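Local coordinates for glutathione S-transferase (Rhodospirillum rubrum F11, PDB 4O7H), which probably catalyses the conjugation of glutathione to electrophilic substrates, as a dimeric member of the glutathione S-transferase family, at residues 93-98 / 163-168; 12-17 / 170-175; 42-45 / 51-54. All blocks are in the same frame, centred on the assembly; numbering follows the deposited sequence.

The three contacts run from the helical C-terminal domain into the thioredoxin-like N-terminal domain. Contact 1 pairs two helices of the C-terminal domain. Contact 2 joins one of them, helix 161-175, to helix 11-22 of the N-terminal domain. Their centres are about 10 Å apart, and Lys-15 NZ lies 2.7 Å from Thr-165 OG1, a probable hydrogen bond. Contact 3 lies within the N-terminal domain, its centre about 19 Å from that of contact 2. The two contacts touch where Ala-12 CB meets Pro-51 CD at 3.7 Å. In this family the cis-proline loop containing Pro-51 borders the glutathione site, so contacts 2 and 3 probably both lie near that site.

Contact 1: residues 93-98 / 163-168; sequences RLVAWF and DITAAC
Phe-98 and Ala-166 meet in a CH-pi contact. The methyl carbon Ala-166 CB sits 3.5 Å from the centroid of the Phe-98 ring, only 4° off the ring normal. It therefore lies over the middle of the face and is almost equally far from all six ring carbons. Trp-97 CD1 lies over the opposite face, so the phenyl ring is held between an indole edge atom and a methyl group. The ring reaches this place with CG anti to its own carbonyl carbon (chi1 -73°).

The two segments belong to helices 85-119 and 161-175 of the all-helical C-terminal domain of the glutathione S-transferase fold. They run nearly parallel, at 13°, with their axes 8.7 Å apart.

Apolar packing continues at Thr-165, whose CG2 touches Phe-98 CB at 3.7 Å. The Val-95 side chain crosses that of Thr-165 at about a right angle. Here a methyl meets the hydroxyl oxygen in van der Waals contact, with Val-95 CG2 3.8 Å from Thr-165 OG1.

The polar needs of that buried hydroxyl are met by Lys-15 NZ and the carbonyl of Tyr-161. Val-95 also packs on Trp-65 of the second subunit.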
loop_
_atom_site.group_PDB
_atom_site.type_symbol
_atom_site.label_atom_id
_atom_site.label_comp_id
_atom_site.label_asym_id
_atom_site.label_seq_id
_atom_site.Cartn_x
_atom_site.Cartn_y
_atom_site.Cartn_z
ATOM N N ARG A 93 6.156 -8.813 -0.563
ATOM C CA ARG A 93 4.901 -9.522 -0.701
ATOM C C ARG A 93 4.168 -9.584 0.620
ATOM O O ARG A 93 2.968 -9.304 0.675
ATOM C CB ARG A 93 5.124 -10.970 -1.263
ATOM C CG ARG A 93 3.826 -11.740 -1.454
ATOM C CD ARG A 93 4.077 -13.198 -1.867
ATOM N NE ARG A 93 4.554 -14.053 -0.773
ATOM C CZ ARG A 93 3.743 -14.562 0.145
ATOM N NH1 ARG A 93 2.439 -14.276 0.122
ATOM N NH2 ARG A 93 4.241 -15.333 1.089
ATOM N N LEU A 94 4.886 -9.992 1.651
ATOM C CA LEU A 94 4.266 -10.179 2.958
ATOM C C LEU A 94 3.936 -8.842 3.605
ATOM O O LEU A 94 2.889 -8.697 4.264
ATOM C CB LEU A 94 5.165 -11.048 3.848
ATOM C CG LEU A 94 5.067 -12.534 3.480
ATOM C CD1 LEU A 94 6.201 -13.269 4.149
ATOM C CD2 LEU A 94 3.715 -13.120 3.862
ATOM N N VAL A 95 4.808 -7.842 3.434
ATOM C CA VAL A 95 4.437 -6.474 3.855
ATOM C C VAL A 95 3.091 -6.103 3.261
ATOM O O VAL A 95 2.207 -5.586 3.967
ATOM C CB VAL A 95 5.534 -5.432 3.498
ATOM C CG1 VAL A 95 5.030 -4.017 3.682
ATOM C CG2 VAL A 95 6.723 -5.679 4.390
ATOM N N ALA A 96 2.929 -6.288 1.946
ATOM C CA ALA A 96 1.649 -5.993 1.310
ATOM C C ALA A 96 0.504 -6.876 1.835
ATOM O O ALA A 96 -0.620 -6.386 1.983
ATOM C CB ALA A 96 1.755 -6.155 -0.199
ATOM N N TRP A 97 0.758 -8.142 2.061
ATOM C CA TRP A 97 -0.282 -9.013 2.627
ATOM C C TRP A 97 -0.890 -8.348 3.887
ATOM O O TRP A 97 -2.128 -8.283 4.050
ATOM C CB TRP A 97 0.300 -10.337 3.014
ATOM C CG TRP A 97 -0.707 -11.242 3.624
ATOM C CD1 TRP A 97 -1.113 -11.240 4.927
ATOM C CD2 TRP A 97 -1.444 -12.294 2.974
ATOM N NE1 TRP A 97 -2.066 -12.200 5.123
ATOM C CE2 TRP A 97 -2.250 -12.883 3.936
ATOM C CE3 TRP A 97 -1.459 -12.807 1.669
ATOM C CZ2 TRP A 97 -3.114 -13.958 3.651
ATOM C CZ3 TRP A 97 -2.288 -13.842 1.389
ATOM C CH2 TRP A 97 -3.098 -14.423 2.366
ATOM N N PHE A 98 -0.043 -7.851 4.746
ATOM C CA PHE A 98 -0.536 -7.282 6.014
ATOM C C PHE A 98 -0.999 -5.874 5.846
ATOM O O PHE A 98 -2.044 -5.501 6.388
ATOM C CB PHE A 98 0.528 -7.441 7.138
ATOM C CG PHE A 98 0.611 -8.864 7.572
ATOM C CD1 PHE A 98 -0.314 -9.402 8.447
ATOM C CD2 PHE A 98 1.568 -9.673 7.019
ATOM C CE1 PHE A 98 -0.258 -10.773 8.759
ATOM C CE2 PHE A 98 1.601 -11.037 7.300
ATOM C CZ PHE A 98 0.689 -11.557 8.188
ATOM N N ASP A 163 7.876 -9.412 9.457
ATOM C CA ASP A 163 7.546 -9.676 10.859
ATOM C C ASP A 163 7.096 -8.397 11.569
ATOM O O ASP A 163 6.114 -8.390 12.329
ATOM C CB ASP A 163 8.775 -10.202 11.598
ATOM C CG ASP A 163 9.359 -11.427 10.956
ATOM O OD1 ASP A 163 8.898 -12.552 11.298
ATOM O OD2 ASP A 163 10.283 -11.253 10.105
ATOM N N ILE A 164 7.781 -7.291 11.262
ATOM C CA ILE A 164 7.454 -6.039 11.947
ATOM C C ILE A 164 6.027 -5.596 11.595
ATOM O O ILE A 164 5.223 -5.252 12.462
ATOM C CB ILE A 164 8.441 -4.964 11.607
ATOM C CG1 ILE A 164 9.837 -5.324 12.176
ATOM C CG2 ILE A 164 8.029 -3.651 12.238
ATOM C CD1 ILE A 164 10.902 -4.424 11.633
ATOM N N THR A 165 5.702 -5.644 10.312
ATOM C CA THR A 165 4.391 -5.213 9.824
ATOM C C THR A 165 3.273 -6.085 10.448
ATOM O O THR A 165 2.326 -5.565 11.028
ATOM C CB THR A 165 4.341 -5.249 8.282
ATOM O OG1 THR A 165 5.426 -4.454 7.743
ATOM C CG2 THR A 165 2.991 -4.709 7.789
ATOM N N ALA A 166 3.425 -7.403 10.341
ATOM C CA ALA A 166 2.428 -8.323 10.861
ATOM C C ALA A 166 2.235 -8.132 12.399
ATOM O O ALA A 166 1.082 -8.055 12.901
ATOM C CB ALA A 166 2.821 -9.773 10.565
ATOM N N ALA A 167 3.337 -7.986 13.131
ATOM C CA ALA A 167 3.295 -7.879 14.582
ATOM C C ALA A 167 2.688 -6.533 14.962
ATOM O O ALA A 167 1.986 -6.434 15.981
ATOM C CB ALA A 167 4.694 -8.044 15.176
ATOM N N CYS A 168 2.948 -5.482 14.174
ATOM C CA CYS A 168 2.433 -4.144 14.521
ATOM C C CYS A 168 0.914 -4.126 14.321
ATOM O O CYS A 168 0.169 -3.582 15.154
ATOM C CB CYS A 168 3.133 -3.043 13.775
ATOM S SG CYS A 168 4.769 -2.715 14.435
#

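Contact 2: residues 12-17 / 170-175; sequences AARKVR and LSLIDY
Helix segments 12-17 and 170-175 cross at 119°, with their axes 11.1 Å apart. The nearest CA atoms, those of Arg-14 and Ser-171, are still 9.0 Å apart. The long side chain of Arg-14 bridges the gap and carries the contact.

Arg-14 runs extended from CG to NE and delivers its guanidinium to the side of helix 161-175. Arg-14 NH1 donates a hydrogen bond to Ser-171 OG, 2.8 Å long and bent to 148° at the hydrogen. The hydroxyl lies near the guanidinium edge, tilted 16° out of its plane. Ser-171 OG is set between its backbone N and carbonyl carbon. There it is also hydrogen-bonded to the carbonyl oxygen of Cys-168, one turn back.

This is the interface between the two domains of the glutathione S-transferase fold: helix 11-22 follows the first strand of the thioredoxin-like domain, and helix 161-175 belongs to the helical domain.

Leu-172 packs over one face of the same guanidinium. Its CD2 comes 3.7 Å from Arg-14 NE and stands offset toward the rim of the group. The Leu-172 CG also touches the chain, 3.9 Å from Arg-14 CD. Tyr-175 CD2 is a looser neighbour, 4.3 Å from Arg-14 NH2. The buried guanidinium has further hydrogen-bond partners in the carbonyl of Gly-8, at NE, and the hydroxyl of Tyr-217, at NH1.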
loop_
_atom_site.group_PDB
_atom_site.type_symbol
_atom_site.label_atom_id
_atom_site.label_comp_id
_atom_site.label_asym_id
_atom_site.label_seq_id
_atom_site.Cartn_x
_atom_site.Cartn_y
_atom_site.Cartn_z
ATOM N N ALA A 12 1.049 1.662 10.624
ATOM C CA ALA A 12 2.219 2.074 9.898
ATOM C C ALA A 12 3.217 2.820 10.764
ATOM O O ALA A 12 4.424 2.665 10.652
ATOM C CB ALA A 12 1.822 2.941 8.718
ATOM N N ALA A 13 2.699 3.679 11.625
ATOM C CA ALA A 13 3.563 4.419 12.526
ATOM C C ALA A 13 4.207 3.509 13.543
ATOM O O ALA A 13 5.414 3.657 13.825
ATOM C CB ALA A 13 2.804 5.567 13.191
ATOM N N ARG A 14 3.453 2.533 14.049
ATOM C CA ARG A 14 4.058 1.534 14.921
ATOM C C ARG A 14 5.198 0.853 14.219
ATOM O O ARG A 14 6.286 0.663 14.795
ATOM C CB ARG A 14 3.025 0.530 15.415
ATOM C CG ARG A 14 2.017 1.065 16.439
ATOM C CD ARG A 14 1.117 -0.048 17.025
ATOM N NE ARG A 14 0.343 0.546 18.113
ATOM C CZ ARG A 14 0.089 -0.021 19.285
ATOM N NH1 ARG A 14 0.410 -1.272 19.528
ATOM N NH2 ARG A 14 -0.506 0.706 20.227
ATOM N N LYS A 15 4.964 0.435 12.984
ATOM C CA LYS A 15 6.012 -0.226 12.211
ATOM C C LYS A 15 7.280 0.592 12.089
ATOM O O LYS A 15 8.387 0.090 12.255
ATOM C CB LYS A 15 5.517 -0.668 10.828
ATOM C CG LYS A 15 6.693 -0.912 9.879
ATOM C CD LYS A 15 6.323 -1.721 8.709
ATOM C CE LYS A 15 5.347 -1.039 7.844
ATOM N NZ LYS A 15 5.137 -1.940 6.684
ATOM N N VAL A 16 7.155 1.884 11.788
ATOM C CA VAL A 16 8.324 2.724 11.666
ATOM C C VAL A 16 9.070 2.873 13.008
ATOM O O VAL A 16 10.291 2.810 13.053
ATOM C CB VAL A 16 7.960 4.076 11.031
ATOM C CG1 VAL A 16 9.167 5.003 11.004
ATOM C CG2 VAL A 16 7.495 3.911 9.568
ATOM N N ARG A 17 8.337 2.987 14.107
ATOM C CA ARG A 17 8.948 3.054 15.390
ATOM C C ARG A 17 9.789 1.788 15.662
ATOM O O ARG A 17 10.915 1.873 16.152
ATOM C CB ARG A 17 7.933 3.193 16.535
ATOM C CG ARG A 17 7.172 4.498 16.530
ATOM C CD ARG A 17 6.344 4.604 17.783
ATOM N NE ARG A 17 7.200 4.971 18.922
ATOM C CZ ARG A 17 6.711 5.152 20.155
ATOM N NH1 ARG A 17 5.425 4.949 20.394
ATOM N NH2 ARG A 17 7.504 5.591 21.131
ATOM N N LEU A 170 -1.024 -6.816 14.503
ATOM C CA LEU A 170 -1.553 -7.690 15.543
ATOM C C LEU A 170 -1.521 -7.022 16.888
ATOM O O LEU A 170 -2.398 -7.287 17.732
ATOM C CB LEU A 170 -0.860 -9.036 15.571
ATOM C CG LEU A 170 -1.376 -9.991 14.482
ATOM C CD1 LEU A 170 -0.437 -11.152 14.283
ATOM C CD2 LEU A 170 -2.740 -10.544 14.893
ATOM N N SER A 171 -0.555 -6.124 17.110
ATOM C CA SER A 171 -0.452 -5.439 18.397
ATOM C C SER A 171 -1.670 -4.573 18.613
ATOM O O SER A 171 -2.116 -4.373 19.773
ATOM C CB SER A 171 0.838 -4.647 18.537
ATOM O OG SER A 171 0.895 -3.450 17.796
ATOM N N LEU A 172 -2.207 -4.017 17.530
ATOM C CA LEU A 172 -3.407 -3.167 17.678
ATOM C C LEU A 172 -4.661 -4.028 17.883
ATOM O O LEU A 172 -5.508 -3.673 18.716
ATOM C CB LEU A 172 -3.579 -2.247 16.486
ATOM C CG LEU A 172 -2.669 -1.044 16.622
ATOM C CD1 LEU A 172 -2.461 -0.461 15.224
ATOM C CD2 LEU A 172 -3.273 -0.047 17.610
ATOM N N ILE A 173 -4.726 -5.188 17.235
ATOM C CA ILE A 173 -5.819 -6.138 17.488
ATOM C C ILE A 173 -5.737 -6.610 18.930
ATOM O O ILE A 173 -6.760 -6.728 19.604
ATOM C CB ILE A 173 -5.818 -7.347 16.528
ATOM C CG1 ILE A 173 -5.660 -6.895 15.045
ATOM C CG2 ILE A 173 -7.101 -8.149 16.681
ATOM C CD1 ILE A 173 -6.468 -5.663 14.663
ATOM N N ASP A 174 -4.531 -6.766 19.425
ATOM C CA ASP A 174 -4.332 -7.247 20.794
ATOM C C ASP A 174 -4.678 -6.153 21.787
ATOM O O ASP A 174 -5.284 -6.442 22.826
ATOM C CB ASP A 174 -2.904 -7.735 20.973
ATOM C CG ASP A 174 -2.721 -8.689 22.123
ATOM O OD1 ASP A 174 -3.558 -9.551 22.308
ATOM O OD2 ASP A 174 -1.641 -8.624 22.798
ATOM N N TYR A 175 -4.342 -4.905 21.490
ATOM C CA TYR A 175 -4.753 -3.781 22.330
ATOM C C TYR A 175 -6.294 -3.734 22.509
ATOM O O TYR A 175 -6.794 -3.414 23.615
ATOM C CB TYR A 175 -4.199 -2.474 21.736
ATOM C CG TYR A 175 -4.205 -1.334 22.705
ATOM C CD1 TYR A 175 -5.378 -0.695 23.039
ATOM C CD2 TYR A 175 -3.023 -0.917 23.289
ATOM C CE1 TYR A 175 -5.360 0.360 23.951
ATOM C CE2 TYR A 175 -2.990 0.126 24.209
ATOM C CZ TYR A 175 -4.188 0.743 24.533
ATOM O OH TYR A 175 -4.172 1.793 25.439
#

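Contact 3: residues 42-45 / 51-54; sequences LAMN and PVLV
In the thioredoxin-like domain, the short helix 39-44 ends beside strand 52-54 of the mixed sheet, and the two meet through Met-44, Asn-45, Val-52 and Val-54. Met-44 reaches toward the strand with CG anti to the backbone N (chi1 175°), then bends at chi3 (64°). Its SD lies 4.0 Å from Val-52 CG1, and its CE is just as near the same methyl. The two side chains meet tip to tip. Met-44 SD also touches Val-54 CG2 at 4.1 Å, two residues along the strand.

Val-52 and Val-54 point to the same side of the strand. Leu-53, between them, points away and packs on helix 64-74. Strand 52-54 lies between strands 3-6 and 60-62 and runs antiparallel to both. The cis peptide bond before Pro-51, just before the strand, is the cis-proline of the thioredoxin fold.

Asn-45, the first residue to leave helical geometry, crosses Val-52. Asn-45 ND2 is 3.9 Å from Val-52 CG2, and Asn-45 CB is 4.0 Å from that same methyl. The amide itself is held by the intervening loop: ND2 donates to the carbonyl of Glu-49, and OD1 accepts from the backbone N of Glu-47.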
loop_
_atom_site.group_PDB
_atom_site.type_symbol
_atom_site.label_atom_id
_atom_site.label_comp_id
_atom_site.label_asym_id
_atom_site.label_seq_id
_atom_site.Cartn_x
_atom_site.Cartn_y
_atom_site.Cartn_z
ATOM N N LEU A 42 -0.726 19.388 7.830
ATOM C CA LEU A 42 -1.121 19.202 6.450
ATOM C C LEU A 42 -0.142 19.840 5.498
ATOM O O LEU A 42 0.121 19.324 4.417
ATOM C CB LEU A 42 -2.511 19.826 6.192
ATOM C CG LEU A 42 -3.699 18.965 6.531
ATOM C CD1 LEU A 42 -4.984 19.769 6.314
ATOM C CD2 LEU A 42 -3.717 17.700 5.679
ATOM N N ALA A 43 0.412 21.006 5.881
ATOM C CA ALA A 43 1.410 21.641 5.055
ATOM C C ALA A 43 2.626 20.758 4.888
ATOM O O ALA A 43 3.219 20.735 3.840
ATOM C CB ALA A 43 1.835 23.009 5.621
ATOM N N MET A 44 2.997 20.038 5.940
ATOM C CA MET A 44 4.141 19.137 5.885
ATOM C C MET A 44 3.834 17.827 5.116
ATOM O O MET A 44 4.668 17.352 4.325
ATOM C CB MET A 44 4.556 18.801 7.317
ATOM C CG MET A 44 5.652 17.781 7.412
ATOM S SD MET A 44 6.129 17.429 9.103
ATOM C CE MET A 44 4.664 16.725 9.730
ATOM N N ASN A 45 2.639 17.284 5.357
ATOM C CA ASN A 45 2.108 16.103 4.674
ATOM C C ASN A 45 0.692 16.267 4.198
ATOM O O ASN A 45 -0.276 16.182 4.948
ATOM C CB ASN A 45 2.121 14.869 5.599
ATOM C CG ASN A 45 1.568 13.668 4.878
ATOM O OD1 ASN A 45 1.418 13.720 3.679
ATOM N ND2 ASN A 45 1.324 12.578 5.571
ATOM N N PRO A 51 2.706 7.808 9.538
ATOM C CA PRO A 51 3.933 8.461 10.026
ATOM C C PRO A 51 4.552 9.446 9.069
ATOM O O PRO A 51 4.387 9.373 7.830
ATOM C CB PRO A 51 4.903 7.307 10.223
ATOM C CG PRO A 51 4.475 6.307 9.177
ATOM C CD PRO A 51 2.989 6.437 9.054
ATOM N N VAL A 52 5.276 10.401 9.666
ATOM C CA VAL A 52 6.152 11.282 8.910
ATOM C C VAL A 52 7.501 11.328 9.654
ATOM O O VAL A 52 7.520 11.613 10.877
ATOM C CB VAL A 52 5.585 12.716 8.831
ATOM C CG1 VAL A 52 6.524 13.614 8.059
ATOM C CG2 VAL A 52 4.225 12.688 8.142
ATOM N N LEU A 53 8.582 11.076 8.945
ATOM C CA LEU A 53 9.935 11.163 9.483
ATOM C C LEU A 53 10.583 12.472 9.045
ATOM O O LEU A 53 10.553 12.802 7.836
ATOM C CB LEU A 53 10.770 9.990 9.006
ATOM C CG LEU A 53 12.236 9.878 9.455
ATOM C CD1 LEU A 53 12.326 9.523 10.931
ATOM C CD2 LEU A 53 12.960 8.885 8.587
ATOM N N VAL A 54 11.164 13.201 10.013
ATOM C CA VAL A 54 11.940 14.431 9.689
ATOM C C VAL A 54 13.373 14.247 10.238
ATOM O O VAL A 54 13.582 14.027 11.456
ATOM C CB VAL A 54 11.291 15.701 10.243
ATOM C CG1 VAL A 54 12.044 16.934 9.734
ATOM C CG2 VAL A 54 9.806 15.740 9.905
#